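Local atomic coordinates of 5-dehydro-2-deoxygluconokinase (Bacillus halodurans C-125, PDB entry 2QCV), a protein that probably phosphorylates 5-dehydro-2-deoxy-D-gluconate at the expense of ATP, a step in myo-inositol breakdown, as a member of the PfkB carbohydrate kinase family. Residues G205-E208 with L213-R216; G220-T225 with I237-G242; H241-S246 with E327-A332; G245-T250 with A255-A260. All coordinates share one frame; numbering follows the deposited sequence.

Interaction 1: residues G205-E208 with L213-R216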
loop_
_atom_site.group_PDB
_atom_site.type_symbol
_atom_site.label_atom_id
_atom_site.label_comp_id
_atom_site.label_asym_id
_atom_site.label_seq_id
_atom_site.Cartn_x
_atom_site.Cartn_y
_atom_site.Cartn_z
ATOM N N GLY A 205 13.167 -2.517 31.193
ATOM C CA GLY A 205 12.475 -1.367 30.606
ATOM C C GLY A 205 12.335 -0.251 31.594
ATOM O O GLY A 205 12.557 -0.454 32.793
ATOM N N THR A 206 11.983 0.931 31.098
ATOM C CA THR A 206 11.640 2.025 31.954
ATOM C C THR A 206 10.244 1.823 32.519
ATOM O O THR A 206 9.421 1.087 31.964
ATOM C CB THR A 206 11.694 3.381 31.197
ATOM O OG1 THR A 206 10.650 3.423 30.212
ATOM C CG2 THR A 206 13.058 3.597 30.530
ATOM N N ARG A 207 9.931 2.530 33.595
ATOM C CA ARG A 207 8.589 2.472 34.170
ATOM C C ARG A 207 7.564 2.864 33.102
ATOM O O ARG A 207 6.542 2.244 32.987
ATOM C CB ARG A 207 8.530 3.393 35.400
ATOM C CG ARG A 207 7.208 3.475 36.157
ATOM C CD ARG A 207 6.754 2.119 36.709
ATOM N NE ARG A 207 5.751 1.487 35.842
ATOM C CZ ARG A 207 5.234 0.272 36.006
ATOM N NH1 ARG A 207 5.610 -0.505 37.028
ATOM N NH2 ARG A 207 4.295 -0.166 35.160
ATOM N N GLU A 208 7.856 3.873 32.284
ATOM C CA GLU A 208 6.936 4.270 31.221
ATOM C C GLU A 208 6.699 3.158 30.202
ATOM O O GLU A 208 5.568 2.933 29.764
ATOM C CB GLU A 208 7.432 5.553 30.560
ATOM C CG GLU A 208 7.307 6.765 31.463
ATOM N N LEU A 213 3.361 -1.613 28.135
ATOM C CA LEU A 213 3.172 -3.057 28.200
ATOM C C LEU A 213 1.849 -3.440 28.860
ATOM O O LEU A 213 1.156 -4.347 28.410
ATOM C CB LEU A 213 4.348 -3.674 28.951
ATOM C CG LEU A 213 4.526 -5.205 29.102
ATOM C CD1 LEU A 213 5.982 -5.691 29.271
ATOM C CD2 LEU A 213 3.644 -5.760 30.242
ATOM N N GLU A 214 1.517 -2.744 29.942
ATOM C CA GLU A 214 0.342 -3.071 30.716
ATOM C C GLU A 214 -0.905 -2.397 30.195
ATOM O O GLU A 214 -1.961 -2.458 30.847
ATOM C CB GLU A 214 0.596 -2.692 32.176
ATOM C CG GLU A 214 1.704 -3.533 32.822
ATOM C CD GLU A 214 2.141 -2.974 34.186
ATOM O OE1 GLU A 214 1.326 -2.343 34.868
ATOM O OE2 GLU A 214 3.289 -3.141 34.556
ATOM N N ASN A 215 -0.799 -1.719 29.043
ATOM C CA ASN A 215 -1.915 -0.947 28.473
ATOM C C ASN A 215 -2.446 0.144 29.406
ATOM O O ASN A 215 -3.664 0.343 29.482
ATOM C CB ASN A 215 -3.071 -1.907 28.083
ATOM C CG ASN A 215 -4.069 -1.292 27.110
ATOM O OD1 ASN A 215 -3.712 -0.507 26.218
ATOM N ND2 ASN A 215 -5.349 -1.664 27.271
ATOM N N ARG A 216 -1.546 0.824 30.115
ATOM C CA ARG A 216 -1.917 1.892 31.038
ATOM C C ARG A 216 -1.516 3.222 30.441
ATOM O O ARG A 216 -0.531 3.314 29.660
ATOM C CB ARG A 216 -1.226 1.720 32.394
ATOM C CG ARG A 216 -0.930 0.293 32.758
ATOM C CD ARG A 216 -0.219 0.180 34.095
ATOM N NE ARG A 216 -1.116 0.515 35.181
ATOM C CZ ARG A 216 -1.837 -0.347 35.895
ATOM N NH1 ARG A 216 -1.771 -1.663 35.707
ATOM N NH2 ARG A 216 -2.616 0.134 36.843
#
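Arg207 and Glu214 meet through a salt bridge between the start of the helix 207-213 and the residue just past its end. Arg207 sets out away from its partner. With CG anti to the backbone N (chi1 -180°), CB and CG both lie beside His241 CE1, and CD passes Asn222 OD1; bends at chi2 and chi3 then bring the tip round to Glu214. There NH1 bonds to Thr225 OG1 and Asn222 OD1, while NH2 donates to Glu214 OE2 at 3.2 Å and also pairs with Asp211. The guanidinium and carboxylate planes lie 83° apart: OE2 sits at the guanidinium edge, but NH2 approaches from above the carboxylate, 52° out of its plane. A two-pronged, coplanar pairing is therefore excluded. Glu214 OE2 is also bonded to Thr225 OG1, and OE1 has a weak and doubtful bond from Arg216 NH1, since that arginine has two conformers. Were Glu214 replaced by an alanine, Thr225 OG1 and Arg207 NH2 would probably each lose their carboxylate partner, Arg207 NH2 keeping Asp211, and the weak tie to Arg216 would go. The salt-bridge network thus spans a short helix ending in a Schellman motif, with Asn215 at positive phi as its C-prime residue.

Interaction 2: residues G220-T225 with I237-G242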
loop_
_atom_site.group_PDB
_atom_site.type_symbol
_atom_site.label_atom_id
_atom_site.label_comp_id
_atom_site.label_asym_id
_atom_site.label_seq_id
_atom_site.Cartn_x
_atom_site.Cartn_y
_atom_site.Cartn_z
ATOM N N GLY A 220 2.274 3.049 36.568
ATOM C CA GLY A 220 1.915 1.855 37.305
ATOM C C GLY A 220 2.792 1.655 38.536
ATOM O O GLY A 220 3.685 2.442 38.812
ATOM N N ASP A 221 2.474 0.608 39.276
ATOM C CA ASP A 221 3.105 0.250 40.562
ATOM C C ASP A 221 3.969 -0.963 40.273
ATOM O O ASP A 221 3.474 -1.971 39.721
ATOM C CB ASP A 221 1.997 -0.107 41.561
ATOM C CG ASP A 221 2.521 -0.559 42.931
ATOM O OD1 ASP A 221 3.584 -1.188 43.019
ATOM O OD2 ASP A 221 1.822 -0.306 43.916
ATOM N N ASN A 222 5.249 -0.886 40.618
ATOM C CA ASN A 222 6.184 -1.981 40.309
ATOM C C ASN A 222 5.732 -3.289 40.979
ATOM O O ASN A 222 5.959 -4.377 40.432
ATOM C CB ASN A 222 7.600 -1.663 40.739
ATOM C CG ASN A 222 8.238 -0.544 39.934
ATOM O OD1 ASN A 222 7.624 0.050 39.048
ATOM N ND2 ASN A 222 9.493 -0.256 40.254
ATOM N N ASP A 223 5.164 -3.198 42.193
ATOM C CA ASP A 223 4.735 -4.408 42.903
ATOM C C ASP A 223 3.614 -5.112 42.127
ATOM O O ASP A 223 3.568 -6.337 42.062
ATOM C CB ASP A 223 4.297 -4.123 44.343
ATOM C CG ASP A 223 5.458 -3.696 45.232
ATOM O OD1 ASP A 223 6.614 -4.077 44.939
ATOM O OD2 ASP A 223 5.212 -2.986 46.224
ATOM N N GLU A 224 2.730 -4.349 41.501
ATOM C CA GLU A 224 1.682 -4.934 40.682
ATOM C C GLU A 224 2.231 -5.492 39.383
ATOM O O GLU A 224 1.802 -6.556 38.921
ATOM C CB GLU A 224 0.569 -3.913 40.413
ATOM C CG GLU A 224 -0.246 -3.602 41.675
ATOM C CD GLU A 224 -0.765 -4.884 42.327
ATOM O OE1 GLU A 224 -1.492 -5.639 41.637
ATOM O OE2 GLU A 224 -0.409 -5.160 43.504
ATOM N N THR A 225 3.175 -4.784 38.781
ATOM C CA THR A 225 3.813 -5.242 37.541
ATOM C C THR A 225 4.427 -6.605 37.735
ATOM O O THR A 225 4.236 -7.500 36.900
ATOM C CB THR A 225 4.894 -4.260 37.114
ATOM O OG1 THR A 225 4.269 -2.993 36.868
ATOM C CG2 THR A 225 5.678 -4.739 35.893
ATOM N N ILE A 237 13.079 -9.040 36.598
ATOM C CA ILE A 237 12.448 -7.894 35.968
ATOM C C ILE A 237 13.181 -6.662 36.445
ATOM O O ILE A 237 13.362 -6.462 37.666
ATOM C CB ILE A 237 10.931 -7.816 36.351
ATOM C CG1 ILE A 237 10.203 -9.087 35.915
ATOM C CG2 ILE A 237 10.261 -6.534 35.825
ATOM C CD1 ILE A 237 8.809 -9.276 36.487
ATOM N N VAL A 238 13.657 -5.871 35.494
ATOM C CA VAL A 238 14.395 -4.638 35.807
ATOM C C VAL A 238 13.598 -3.421 35.359
ATOM O O VAL A 238 13.274 -3.282 34.184
ATOM C CB VAL A 238 15.787 -4.648 35.156
ATOM C CG1 VAL A 238 16.512 -3.339 35.470
ATOM C CG2 VAL A 238 16.615 -5.926 35.614
ATOM N N ILE A 239 13.225 -2.559 36.297
ATOM C CA ILE A 239 12.365 -1.420 35.995
ATOM C C ILE A 239 13.167 -0.146 36.300
ATOM O O ILE A 239 13.604 0.055 37.437
ATOM C CB ILE A 239 11.019 -1.432 36.817
ATOM C CG1 ILE A 239 10.314 -2.820 36.711
ATOM C CG2 ILE A 239 10.087 -0.248 36.398
ATOM C CD1 ILE A 239 8.958 -2.951 37.416
ATOM N N LYS A 240 13.386 0.676 35.275
ATOM C CA LYS A 240 14.232 1.877 35.378
ATOM C C LYS A 240 13.402 3.139 35.520
ATOM O O LYS A 240 12.370 3.329 34.841
ATOM C CB LYS A 240 15.107 1.994 34.146
ATOM C CG LYS A 240 15.908 0.707 33.857
ATOM C CD LYS A 240 16.630 0.835 32.552
ATOM C CE LYS A 240 15.752 0.610 31.354
ATOM N NZ LYS A 240 16.435 1.089 30.090
ATOM N N HIS A 241 13.853 4.005 36.413
ATOM C CA HIS A 241 13.143 5.238 36.741
ATOM C C HIS A 241 14.038 6.486 36.602
ATOM O O HIS A 241 13.878 7.482 37.333
ATOM C CB HIS A 241 12.592 5.163 38.150
ATOM C CG HIS A 241 11.606 4.052 38.387
ATOM N ND1 HIS A 241 10.256 4.289 38.514
ATOM C CD2 HIS A 241 11.766 2.713 38.528
ATOM C CE1 HIS A 241 9.628 3.149 38.740
ATOM N NE2 HIS A 241 10.521 2.176 38.772
ATOM N N GLY A 242 14.968 6.457 35.656
ATOM C CA GLY A 242 15.821 7.614 35.386
ATOM C C GLY A 242 16.584 8.042 36.632
ATOM O O GLY A 242 17.205 7.236 37.304
#
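Asn222 reaches across to Ile239 and His241, joining the first turn of the helix 222-229 to the strand 236-240 in the beta-alpha-beta crossover that runs from the strand 202-206 to its parallel neighbour. The polar part is one nearly straight bond: Asn222 ND2 donates to His241 NE2 at 3.0 Å, with 166° at the hydrogen. The acceptor lies close to the amide plane, whereas the donor is tilted somewhat from the ring plane, and the two planes stand 45° apart. The apolar part is built round Ile239 CD1, which touches Asn222 CG at 3.6 Å and meets Thr225 CG2 tip to tip at 4.0 Å. Asn222 CG lies anti to its carbonyl carbon (chi1 -68°), which turns the amide toward the strand. Two further bonds to that amide help fix its rotation: OD1 accepts from Arg207 NH1, and ND2 also bonds to Tyr249 OH. The His241 ring in turn meets that of Phe247. A leucine in place of Asn222 would probably leave His241 NE2, Arg207 NH1 and Tyr249 OH each short of a partner. Farther out, Asp221 is the N-cap of the helix: its OD1 takes the N-H of Asp223 at 2.7 Å, on the anti side of the carboxylate.

Interaction 3: residues H241-S246 with E327-A332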
loop_
_atom_site.group_PDB
_atom_site.type_symbol
_atom_site.label_atom_id
_atom_site.label_comp_id
_atom_site.label_asym_id
_atom_site.label_seq_id
_atom_site.Cartn_x
_atom_site.Cartn_y
_atom_site.Cartn_z
ATOM N N HIS A 241 13.853 4.005 36.413
ATOM C CA HIS A 241 13.143 5.238 36.741
ATOM C C HIS A 241 14.038 6.486 36.602
ATOM O O HIS A 241 13.878 7.482 37.333
ATOM C CB HIS A 241 12.592 5.163 38.150
ATOM C CG HIS A 241 11.606 4.052 38.387
ATOM N ND1 HIS A 241 10.256 4.289 38.514
ATOM C CD2 HIS A 241 11.766 2.713 38.528
ATOM C CE1 HIS A 241 9.628 3.149 38.740
ATOM N NE2 HIS A 241 10.521 2.176 38.772
ATOM N N GLY A 242 14.968 6.457 35.656
ATOM C CA GLY A 242 15.821 7.614 35.386
ATOM C C GLY A 242 16.584 8.042 36.632
ATOM O O GLY A 242 17.205 7.236 37.304
ATOM N N VAL A 243 16.469 9.303 37.007
ATOM C CA VAL A 243 17.203 9.802 38.165
ATOM C C VAL A 243 16.745 9.224 39.505
ATOM O O VAL A 243 17.480 9.292 40.483
ATOM C CB VAL A 243 17.190 11.356 38.252
ATOM C CG1 VAL A 243 17.889 11.927 37.049
ATOM C CG2 VAL A 243 15.789 11.866 38.404
ATOM N N GLU A 244 15.540 8.642 39.556
ATOM C CA GLU A 244 15.071 7.950 40.764
ATOM C C GLU A 244 15.704 6.547 40.900
ATOM O O GLU A 244 15.490 5.845 41.880
ATOM C CB GLU A 244 13.540 7.892 40.784
ATOM C CG GLU A 244 12.861 9.251 40.695
ATOM C CD GLU A 244 11.352 9.106 40.451
ATOM O OE1 GLU A 244 10.689 8.415 41.247
ATOM O OE2 GLU A 244 10.843 9.639 39.442
ATOM N N GLY A 245 16.528 6.175 39.935
ATOM C CA GLY A 245 17.268 4.927 39.984
ATOM C C GLY A 245 16.582 3.804 39.238
ATOM O O GLY A 245 15.694 4.037 38.430
ATOM N N SER A 246 17.005 2.588 39.532
ATOM C CA SER A 246 16.483 1.407 38.899
ATOM C C SER A 246 16.320 0.286 39.927
ATOM O O SER A 246 16.973 0.266 40.974
ATOM C CB SER A 246 17.333 0.982 37.669
ATOM O OG SER A 246 18.709 0.858 37.912
ATOM N N GLU A 327 29.741 8.790 42.463
ATOM C CA GLU A 327 29.001 10.049 42.468
ATOM C C GLU A 327 27.635 9.780 41.852
ATOM O O GLU A 327 27.446 9.881 40.646
ATOM C CB GLU A 327 29.766 11.159 41.728
ATOM C CG GLU A 327 31.035 11.557 42.481
ATOM C CD GLU A 327 31.860 12.642 41.790
ATOM O OE1 GLU A 327 31.552 13.015 40.631
ATOM O OE2 GLU A 327 32.831 13.113 42.428
ATOM N N THR A 328 26.698 9.387 42.704
ATOM C CA THR A 328 25.396 8.937 42.256
ATOM C C THR A 328 24.354 9.908 42.758
ATOM O O THR A 328 24.664 10.784 43.574
ATOM C CB THR A 328 25.082 7.546 42.795
ATOM O OG1 THR A 328 25.252 7.568 44.213
ATOM C CG2 THR A 328 25.995 6.474 42.157
ATOM N N ILE A 329 23.136 9.762 42.234
ATOM C CA ILE A 329 21.987 10.594 42.613
ATOM C C ILE A 329 21.090 9.795 43.578
ATOM O O ILE A 329 20.626 8.704 43.255
ATOM C CB ILE A 329 21.138 10.995 41.402
ATOM C CG1 ILE A 329 21.987 11.799 40.403
ATOM C CG2 ILE A 329 19.912 11.822 41.840
ATOM C CD1 ILE A 329 21.306 12.005 39.054
ATOM N N THR A 330 20.847 10.342 44.754
ATOM C CA THR A 330 19.984 9.661 45.737
ATOM C C THR A 330 18.891 10.581 46.268
ATOM O O THR A 330 18.087 10.165 47.104
ATOM C CB THR A 330 20.808 9.063 46.919
ATOM O OG1 THR A 330 21.460 10.110 47.645
ATOM C CG2 THR A 330 21.852 8.024 46.452
ATOM N N ILE A 331 18.821 11.814 45.771
ATOM C CA ILE A 331 17.937 12.788 46.366
ATOM C C ILE A 331 16.546 12.634 45.780
ATOM O O ILE A 331 15.552 12.793 46.505
ATOM C CB ILE A 331 18.535 14.234 46.250
ATOM C CG1 ILE A 331 17.854 15.204 47.210
ATOM C CG2 ILE A 331 18.495 14.741 44.833
ATOM C CD1 ILE A 331 18.013 14.804 48.643
ATOM N N ALA A 332 16.498 12.281 44.488
ATOM C CA ALA A 332 15.268 11.988 43.749
ATOM C C ALA A 332 14.508 10.738 44.262
ATOM O O ALA A 332 15.041 9.671 44.606
ATOM C CB ALA A 332 15.601 11.818 42.253
ATOM O OXT ALA A 332 13.281 10.767 44.304
HETATM O O HOH W 1 19.330 7.352 41.260
HETATM O O HOH W 2 17.360 9.182 43.638
#
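A surface contact, partly apolar and partly water-mediated, brings Val243 and Glu244 against Ile329 and the C-terminal Ala332, where the tail beyond the helix 316-325 passes the turn between the strands 236-240 and 246-250. On the turn's side Val243 carries most of it by dividing its two methyls. With CG1 anti to the carbonyl carbon (chi1 -63°), that branch meets Ile329 CD1 at 4.0 Å while CG2 meets Ala332 CB at 3.9 Å. Glu244 adds its CG methylene beside Ala332 OXT. The Val243 carbonyl oxygen faces the tail, with Ala332 CB 3.6 Å away. Water 1 donates to both Val243 O (2.8 Å) and Ile329 O (2.7 Å), bridging the two backbones. Water 2 lies 2.6 Å from Ala332 O and farther from Val243 O, but has more acceptors around it than protons, so its bridging is less certain. Beside this contact, the Ile329 backbone is bonded to Ala260. Thr328 to Ile331 also touch a crystal neighbour, which may influence the tail's course. The turn itself is closed by His241 N to Gly245 O at 2.7 Å and includes the 3-10 segment 243-244: a tight beta-hairpin connection with the C-terminal tail laid against it.

Interaction 4: residues G245-T250 with A255-A260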
loop_
_atom_site.group_PDB
_atom_site.type_symbol
_atom_site.label_atom_id
_atom_site.label_comp_id
_atom_site.label_asym_id
_atom_site.label_seq_id
_atom_site.Cartn_x
_atom_site.Cartn_y
_atom_site.Cartn_z
ATOM N N GLY A 245 16.528 6.175 39.935
ATOM C CA GLY A 245 17.268 4.927 39.984
ATOM C C GLY A 245 16.582 3.804 39.238
ATOM O O GLY A 245 15.694 4.037 38.430
ATOM N N SER A 246 17.005 2.588 39.532
ATOM C CA SER A 246 16.483 1.407 38.899
ATOM C C SER A 246 16.320 0.286 39.927
ATOM O O SER A 246 16.973 0.266 40.974
ATOM C CB SER A 246 17.333 0.982 37.669
ATOM O OG SER A 246 18.709 0.858 37.912
ATOM N N PHE A 247 15.381 -0.610 39.649
ATOM C CA PHE A 247 14.992 -1.660 40.602
ATOM C C PHE A 247 14.941 -2.970 39.843
ATOM O O PHE A 247 14.382 -3.029 38.714
ATOM C CB PHE A 247 13.659 -1.291 41.222
ATOM C CG PHE A 247 13.688 0.059 41.892
ATOM C CD1 PHE A 247 13.508 1.219 41.146
ATOM C CD2 PHE A 247 13.950 0.174 43.250
ATOM C CE1 PHE A 247 13.576 2.469 41.754
ATOM C CE2 PHE A 247 14.036 1.406 43.851
ATOM C CZ PHE A 247 13.828 2.558 43.108
ATOM N N ALA A 248 15.567 -4.000 40.394
ATOM C CA ALA A 248 15.489 -5.328 39.839
ATOM C C ALA A 248 14.774 -6.216 40.842
ATOM O O ALA A 248 15.029 -6.139 42.078
ATOM C CB ALA A 248 16.880 -5.866 39.552
ATOM N N TYR A 249 13.912 -7.072 40.324
ATOM C CA TYR A 249 13.089 -7.974 41.140
ATOM C C TYR A 249 13.234 -9.410 40.628
ATOM O O TYR A 249 13.188 -9.615 39.434
ATOM C CB TYR A 249 11.619 -7.569 40.993
ATOM C CG TYR A 249 11.313 -6.121 41.340
ATOM C CD1 TYR A 249 11.040 -5.757 42.653
ATOM C CD2 TYR A 249 11.339 -5.133 40.371
ATOM C CE1 TYR A 249 10.758 -4.440 43.004
ATOM C CE2 TYR A 249 11.046 -3.829 40.675
ATOM C CZ TYR A 249 10.750 -3.480 42.010
ATOM O OH TYR A 249 10.495 -2.205 42.338
ATOM N N THR A 250 13.379 -10.379 41.524
ATOM C CA THR A 250 13.511 -11.797 41.169
ATOM C C THR A 250 12.252 -12.556 41.570
ATOM O O THR A 250 11.524 -12.152 42.497
ATOM C CB THR A 250 14.738 -12.455 41.847
ATOM O OG1 THR A 250 14.504 -12.551 43.259
ATOM C CG2 THR A 250 15.976 -11.646 41.548
ATOM N N ALA A 255 14.619 -8.025 45.879
ATOM C CA ALA A 255 14.588 -6.750 45.150
ATOM C C ALA A 255 15.897 -6.020 45.396
ATOM O O ALA A 255 16.452 -6.074 46.526
ATOM C CB ALA A 255 13.422 -5.887 45.585
ATOM N N TYR A 256 16.406 -5.367 44.359
ATOM C CA TYR A 256 17.716 -4.694 44.393
ATOM C C TYR A 256 17.551 -3.312 43.807
ATOM O O TYR A 256 16.691 -3.114 42.946
ATOM C CB TYR A 256 18.744 -5.460 43.544
ATOM C CG TYR A 256 18.903 -6.873 43.988
ATOM C CD1 TYR A 256 19.821 -7.198 44.964
ATOM C CD2 TYR A 256 18.104 -7.899 43.445
ATOM C CE1 TYR A 256 19.970 -8.495 45.394
ATOM C CE2 TYR A 256 18.252 -9.210 43.869
ATOM C CZ TYR A 256 19.197 -9.494 44.849
ATOM O OH TYR A 256 19.385 -10.772 45.349
ATOM N N ARG A 257 18.359 -2.367 44.273
ATOM C CA ARG A 257 18.259 -0.986 43.846
ATOM C C ARG A 257 19.575 -0.522 43.271
ATOM O O ARG A 257 20.645 -0.864 43.777
ATOM C CB ARG A 257 17.844 -0.119 45.046
ATOM C CG ARG A 257 17.912 1.346 44.776
ATOM C CD ARG A 257 17.906 2.110 46.067
ATOM N NE ARG A 257 16.597 2.149 46.715
ATOM C CZ ARG A 257 15.739 3.162 46.616
ATOM N NH1 ARG A 257 15.983 4.218 45.833
ATOM N NH2 ARG A 257 14.607 3.096 47.289
ATOM N N GLY A 258 19.470 0.194 42.169
ATOM C CA GLY A 258 20.574 0.870 41.491
ATOM C C GLY A 258 20.331 2.364 41.466
ATOM O O GLY A 258 19.178 2.829 41.697
ATOM N N TYR A 259 21.388 3.107 41.113
ATOM C CA TYR A 259 21.421 4.549 41.218
ATOM C C TYR A 259 21.961 5.144 39.935
ATOM O O TYR A 259 22.959 4.654 39.382
ATOM C CB TYR A 259 22.312 5.005 42.419
ATOM C CG TYR A 259 21.970 4.229 43.671
ATOM C CD1 TYR A 259 20.940 4.652 44.513
ATOM C CD2 TYR A 259 22.585 3.016 43.938
ATOM C CE1 TYR A 259 20.585 3.897 45.607
ATOM C CE2 TYR A 259 22.219 2.263 45.013
ATOM C CZ TYR A 259 21.224 2.730 45.855
ATOM O OH TYR A 259 20.886 1.944 46.932
ATOM N N ALA A 260 21.297 6.208 39.502
ATOM C CA ALA A 260 21.813 7.073 38.422
ATOM C C ALA A 260 23.115 7.723 38.852
ATOM O O ALA A 260 23.275 8.090 40.036
ATOM C CB ALA A 260 20.803 8.135 38.028
#
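Ser246 with Gly258 and Ala248 with Tyr256 are the two hydrogen-bonded pairs of an antiparallel hairpin, the strands 246-250 and 255-258 running at 162° to each other. Gly258 N donates to Ser246 O and Tyr256 N to Ala248 O, both at 2.8 Å; the return bonds are Ser246 N to Gly258 O at 3.1 Å and Ala248 N to Tyr256 O at 2.9 Å. Phe247 with Arg257 and Tyr249 with Ala255 are the non-hydrogen-bonded pairs, where CA-H...O contacts such as Phe247 CA to Tyr256 O fill in. Gly245 matters sterically: a CB there would clash with Gly258 O and with the carbonyl oxygen of Glu244.

Among side chains, Phe247 and Arg257 run side by side. Phe247 CE2 lies 3.7 Å over the guanidinium centre; the planes are 72° apart and the guanidinium lies near the ring plane, so phenyl edge meets guanidinium face. The Arg257 chain starts extended (chi1 171°) and bends at chi3, bringing its guanidinium beside the ring. Tyr249 CD1 packs on Ala255 CB at 3.8 Å. On the other face, Ala248 CB touches Tyr256 CB, and Thr250 CG2 reaches the edge of the Tyr256 ring at CE2 (4.1 Å).

The helix 289-305 covers the face bearing Ser246, Ala248 and Tyr256, and Ser246 OG bonds to Tyr275 of the helix 271-284. On the Phe247 face, Tyr249 OH bonds to Asn222 at the start of the helix 222-229. The strand 246-250 is flanked by 236-240, and 255-258 is the outermost strand at this end of the large sheet.

From the N terminus, interaction 1 closes the short helix after strand 202-206, and interaction 2 follows in series, closing the path from helix 222-229 to strand 236-240. The two touch through Thr225 and through Arg207 on His241. Interaction 3 begins on His241 and Gly242, where interaction 2 ends, and spans the chain to its C terminus. Interaction 4 starts from the stretch it shares with interaction 3, Gly245 and Ser246, and closes a hairpin within that long span. Ile239 with Phe247 and Ile237 with Tyr249 bond interactions 2 and 4 through adjacent strands; Ala260 to Ile329 joins interactions 4 and 3. Together they tie one sheet end to its helices and tail.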